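Local coordinates for protein general negative regulator of transcription subunit 2 (Saccharomyces cerevisiae, PDB 4BY6) that serves as a core subunit of the CCR4-NOT complex, required for its integrity, and takes part in transcription repression and mRNA turnover, at residues E[87-90]-E[91-95]; E[117-121]-E[122-126]. All blocks are in the same frame, centred on the assembly; numbering follows the deposited sequence.

Contact 1. Residues E[87-90]-E[91-95]; sequences STVT and PPCFN
S87 and P92 meet where the chain folds back on itself. S87 OG comes within 3.9 Å of P92 CA. The S87 hydroxyl is placed by its first torsion, with OG opposite the backbone N (chi1 173°). There it donates a hydrogen bond to V89 O, 2.6 Å from S87 OG. The donor approaches at 127° to the C=O and only slightly off the carbonyl plane. With an alanine here the V89 carbonyl would probably lose this donor and be freer to turn. V89 follows and uses one branch. V89 CG2 touches C93 SG at 3.9 Å, an apolar contact between the two limbs of the turn. The same methyl, V89 CG2, is 3.6 Å from P91 O. T90 is joined to P91 by a cis peptide bond, which turns the chain here. Beyond the turn, C93 O is hydrogen-bonded to R103 NH2 in the same chain. P91 and P92 also pack on side chains of another protein's chain, so the turn lies at an interface in the assembly. The backbone of V89 to P92, with its cis proline at the third position, is that of a type VIb beta turn.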
loop_
_atom_site.group_PDB
_atom_site.type_symbol
_atom_site.label_atom_id
_atom_site.label_comp_id
_atom_site.label_asym_id
_atom_site.label_seq_id
_atom_site.Cartn_x
_atom_site.Cartn_y
_atom_site.Cartn_z
ATOM N N SER E 87 -40.225 10.728 3.478
ATOM C CA SER E 87 -40.252 9.311 3.846
ATOM C C SER E 87 -40.612 9.116 5.316
ATOM O O SER E 87 -40.069 9.787 6.194
ATOM C CB SER E 87 -38.908 8.657 3.538
ATOM O OG SER E 87 -38.865 7.331 4.030
ATOM N N THR E 88 -41.542 8.204 5.583
ATOM C CA THR E 88 -41.943 7.943 6.966
ATOM C C THR E 88 -40.996 6.926 7.601
ATOM O O THR E 88 -41.142 6.561 8.775
ATOM C CB THR E 88 -43.407 7.422 7.064
ATOM O OG1 THR E 88 -43.475 6.038 6.699
ATOM C CG2 THR E 88 -44.318 8.217 6.165
ATOM N N VAL E 89 -40.029 6.463 6.815
ATOM C CA VAL E 89 -39.061 5.494 7.308
ATOM C C VAL E 89 -37.637 5.984 7.053
ATOM O O VAL E 89 -37.395 6.797 6.162
ATOM C CB VAL E 89 -39.278 4.118 6.662
ATOM C CG1 VAL E 89 -40.706 3.659 6.928
ATOM C CG2 VAL E 89 -39.026 4.180 5.171
ATOM N N THR E 90 -36.699 5.496 7.854
ATOM C CA THR E 90 -35.306 5.901 7.739
ATOM C C THR E 90 -34.454 4.653 7.834
ATOM O O THR E 90 -34.561 3.897 8.791
ATOM C CB THR E 90 -34.898 6.883 8.850
ATOM O OG1 THR E 90 -35.875 7.921 8.981
ATOM C CG2 THR E 90 -33.545 7.484 8.556
ATOM N N PRO E 91 -33.625 4.404 6.828
ATOM C CA PRO E 91 -33.383 5.219 5.634
ATOM C C PRO E 91 -34.543 5.133 4.627
ATOM O O PRO E 91 -35.459 4.322 4.804
ATOM C CB PRO E 91 -32.114 4.589 5.055
ATOM C CG PRO E 91 -32.255 3.123 5.417
ATOM C CD PRO E 91 -32.862 3.138 6.802
ATOM N N PRO E 92 -34.536 5.996 3.602
ATOM C CA PRO E 92 -35.556 5.872 2.560
ATOM C C PRO E 92 -35.395 4.565 1.789
ATOM O O PRO E 92 -34.305 3.972 1.750
ATOM C CB PRO E 92 -35.277 7.059 1.628
ATOM C CG PRO E 92 -34.345 7.926 2.341
ATOM C CD PRO E 92 -33.594 7.090 3.317
ATOM N N CYS E 93 -36.484 4.146 1.166
ATOM C CA CYS E 93 -36.499 2.958 0.340
ATOM C C CYS E 93 -37.416 3.224 -0.866
ATOM O O CYS E 93 -38.120 4.216 -0.892
ATOM C CB CYS E 93 -36.957 1.748 1.156
ATOM S SG CYS E 93 -38.500 2.015 1.971
ATOM N N PHE E 94 -37.404 2.354 -1.867
ATOM C CA PHE E 94 -38.311 2.499 -2.990
ATOM C C PHE E 94 -38.959 1.149 -3.237
ATOM O O PHE E 94 -38.494 0.383 -4.088
ATOM C CB PHE E 94 -37.584 2.960 -4.240
ATOM C CG PHE E 94 -37.071 4.365 -4.173
ATOM C CD1 PHE E 94 -37.860 5.429 -4.572
ATOM C CD2 PHE E 94 -35.777 4.621 -3.756
ATOM C CE1 PHE E 94 -37.377 6.722 -4.524
ATOM C CE2 PHE E 94 -35.293 5.920 -3.699
ATOM C CZ PHE E 94 -36.091 6.966 -4.086
ATOM N N ASN E 95 -40.021 0.845 -2.492
ATOM C CA ASN E 95 -40.597 -0.485 -2.564
ATOM C C ASN E 95 -41.944 -0.508 -3.234
ATOM O O ASN E 95 -42.565 -1.562 -3.305
ATOM C CB ASN E 95 -40.720 -1.106 -1.170
ATOM C CG ASN E 95 -39.377 -1.315 -0.504
ATOM O OD1 ASN E 95 -38.365 -1.542 -1.168
ATOM N ND2 ASN E 95 -39.361 -1.252 0.823
#

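Contact 2. Residues E[117-121]-E[122-126]; sequences YKHPG and TVIQE
T122 and Q125 reach back to H119, P120 and G121 by way of their torsions. In T122 the hydroxyl stands between the backbone N and the carbonyl carbon (chi1 64°). Q125 has CG opposite its backbone N (chi1 -176°) and continues extended, which carries its amide back to the P120-G121 bend. T122 OG1 donates to H119 O at 2.7 Å, from a position tilted off the carbonyl plane. T122 is also the N-cap of the helix that starts at V123. T122 OG1 accepts a weak capping bond from Q125 N at 3.4 Å. One hydroxyl thus links the preceding loop to the first turn of the helix. The Q125 amide makes the second link. G121 N donates to Q125 OE1 at 2.8 Å, with a fairly straight N-H angle of 160°. The donor sits above the plane of the Q125 amide and not on a lone pair. P120 lies against the same amide, with P120 CB 3.9 Å from Q125 NE2. A smaller apolar contact completes the join. I124 CG2 meets H119 CB at 3.7 Å, and the two side chains run slantwise to each other. K118 CG lies on one face of the H119 imidazole, offset toward the rim. H119 NE2 hydrogen-bonds to an aromatic side chain of another protein's chain. Q125 NE2 is held by F116 O, back in the preceding helix. The whole makes the tight connection between helices 109-118 and 123-134. At its entry, Y117 OH hydrogen-bonds to K144 O, so the end of helix 109-118 is linked to the loop between strands 138-140 and 145-149.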
loop_
_atom_site.group_PDB
_atom_site.type_symbol
_atom_site.label_atom_id
_atom_site.label_comp_id
_atom_site.label_asym_id
_atom_site.label_seq_id
_atom_site.Cartn_x
_atom_site.Cartn_y
_atom_site.Cartn_z
ATOM N N TYR E 117 -28.854 1.711 -13.607
ATOM C CA TYR E 117 -27.649 0.920 -13.776
ATOM C C TYR E 117 -27.100 0.403 -12.450
ATOM O O TYR E 117 -26.150 -0.370 -12.455
ATOM C CB TYR E 117 -26.569 1.731 -14.474
ATOM C CG TYR E 117 -26.743 1.830 -15.961
ATOM C CD1 TYR E 117 -26.459 0.747 -16.790
ATOM C CD2 TYR E 117 -27.187 3.008 -16.550
ATOM C CE1 TYR E 117 -26.601 0.828 -18.161
ATOM C CE2 TYR E 117 -27.343 3.098 -17.929
ATOM C CZ TYR E 117 -27.041 2.005 -18.730
ATOM O OH TYR E 117 -27.200 2.102 -20.101
ATOM N N LYS E 118 -27.655 0.839 -11.317
ATOM C CA LYS E 118 -27.092 0.407 -10.030
ATOM C C LYS E 118 -27.914 -0.662 -9.301
ATOM O O LYS E 118 -27.374 -1.404 -8.476
ATOM C CB LYS E 118 -26.892 1.595 -9.092
ATOM C CG LYS E 118 -25.802 1.341 -8.067
ATOM C CD LYS E 118 -25.938 2.216 -6.817
ATOM C CE LYS E 118 -24.876 1.872 -5.770
ATOM N NZ LYS E 118 -24.785 2.923 -4.713
ATOM N N HIS E 119 -29.207 -0.748 -9.605
ATOM C CA HIS E 119 -30.091 -1.679 -8.898
ATOM C C HIS E 119 -30.909 -2.593 -9.818
ATOM O O HIS E 119 -32.126 -2.439 -9.938
ATOM C CB HIS E 119 -31.020 -0.884 -7.978
ATOM C CG HIS E 119 -30.276 -0.023 -7.018
ATOM N ND1 HIS E 119 -29.652 -0.532 -5.899
ATOM C CD2 HIS E 119 -30.020 1.312 -7.018
ATOM C CE1 HIS E 119 -29.053 0.451 -5.241
ATOM N NE2 HIS E 119 -29.262 1.576 -5.904
ATOM N N PRO E 120 -30.243 -3.564 -10.447
ATOM C CA PRO E 120 -30.984 -4.449 -11.345
ATOM C C PRO E 120 -32.023 -5.293 -10.589
ATOM O O PRO E 120 -31.790 -5.633 -9.419
ATOM C CB PRO E 120 -29.876 -5.336 -11.965
ATOM C CG PRO E 120 -28.762 -5.325 -10.961
ATOM C CD PRO E 120 -28.813 -3.922 -10.357
ATOM N N GLY E 121 -33.150 -5.585 -11.247
ATOM C CA GLY E 121 -34.166 -6.485 -10.725
ATOM C C GLY E 121 -34.897 -5.987 -9.496
ATOM O O GLY E 121 -35.277 -6.771 -8.619
ATOM N N THR E 122 -35.064 -4.672 -9.431
ATOM C CA THR E 122 -35.714 -4.011 -8.313
ATOM C C THR E 122 -36.796 -3.051 -8.767
ATOM O O THR E 122 -36.815 -2.642 -9.936
ATOM C CB THR E 122 -34.716 -3.197 -7.498
ATOM O OG1 THR E 122 -34.201 -2.135 -8.316
ATOM C CG2 THR E 122 -33.597 -4.067 -7.044
ATOM N N VAL E 123 -37.634 -2.629 -7.821
ATOM C CA VAL E 123 -38.669 -1.628 -8.080
ATOM C C VAL E 123 -38.086 -0.335 -8.676
ATOM O O VAL E 123 -38.642 0.228 -9.630
ATOM C CB VAL E 123 -39.441 -1.275 -6.778
ATOM C CG1 VAL E 123 -40.328 -0.048 -6.966
ATOM C CG2 VAL E 123 -40.263 -2.449 -6.317
ATOM N N ILE E 124 -36.964 0.130 -8.136
ATOM C CA ILE E 124 -36.441 1.405 -8.586
ATOM C C ILE E 124 -35.922 1.304 -10.044
ATOM O O ILE E 124 -36.021 2.257 -10.812
ATOM C CB ILE E 124 -35.345 1.927 -7.611
ATOM C CG1 ILE E 124 -34.999 3.387 -7.912
ATOM C CG2 ILE E 124 -34.108 1.083 -7.674
ATOM C CD1 ILE E 124 -36.225 4.303 -7.972
ATOM N N GLN E 125 -35.438 0.139 -10.458
ATOM C CA GLN E 125 -35.008 0.002 -11.848
ATOM C C GLN E 125 -36.224 0.120 -12.773
ATOM O O GLN E 125 -36.182 0.845 -13.773
ATOM C CB GLN E 125 -34.282 -1.327 -12.081
ATOM C CG GLN E 125 -33.729 -1.492 -13.503
ATOM C CD GLN E 125 -32.940 -2.776 -13.700
ATOM O OE1 GLN E 125 -33.428 -3.880 -13.444
ATOM N NE2 GLN E 125 -31.707 -2.632 -14.149
ATOM N N GLU E 126 -37.311 -0.559 -12.419
ATOM C CA GLU E 126 -38.537 -0.461 -13.195
ATOM C C GLU E 126 -39.122 0.975 -13.207
ATOM O O GLU E 126 -39.644 1.451 -14.230
ATOM C CB GLU E 126 -39.578 -1.436 -12.661
ATOM C CG GLU E 126 -40.878 -1.434 -13.446
ATOM C CD GLU E 126 -40.761 -2.142 -14.789
ATOM O OE1 GLU E 126 -39.754 -2.848 -15.026
ATOM O OE2 GLU E 126 -41.675 -1.969 -15.617
#

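Overall arrangement
The two contacts follow in series along the chain, contact 1 first, and helix 101-104 and most of helix 109-118 lie between them. Their centres are about 16 Å apart, and both belong to the NOT2/NOT3/NOT5 C-terminal region. Contact 1 is on the surface, its centre about 24 Å from the centre of the chain. Contact 2 is partly buried, its centre about 14 Å from that of the chain. They touch directly: F94 packs on V123 and I124, and N95 on V123. The loop thus lies against the start of helix 123-134. Both contacts also meet a chain of another protein, consistent with a role for this region in holding the complex together.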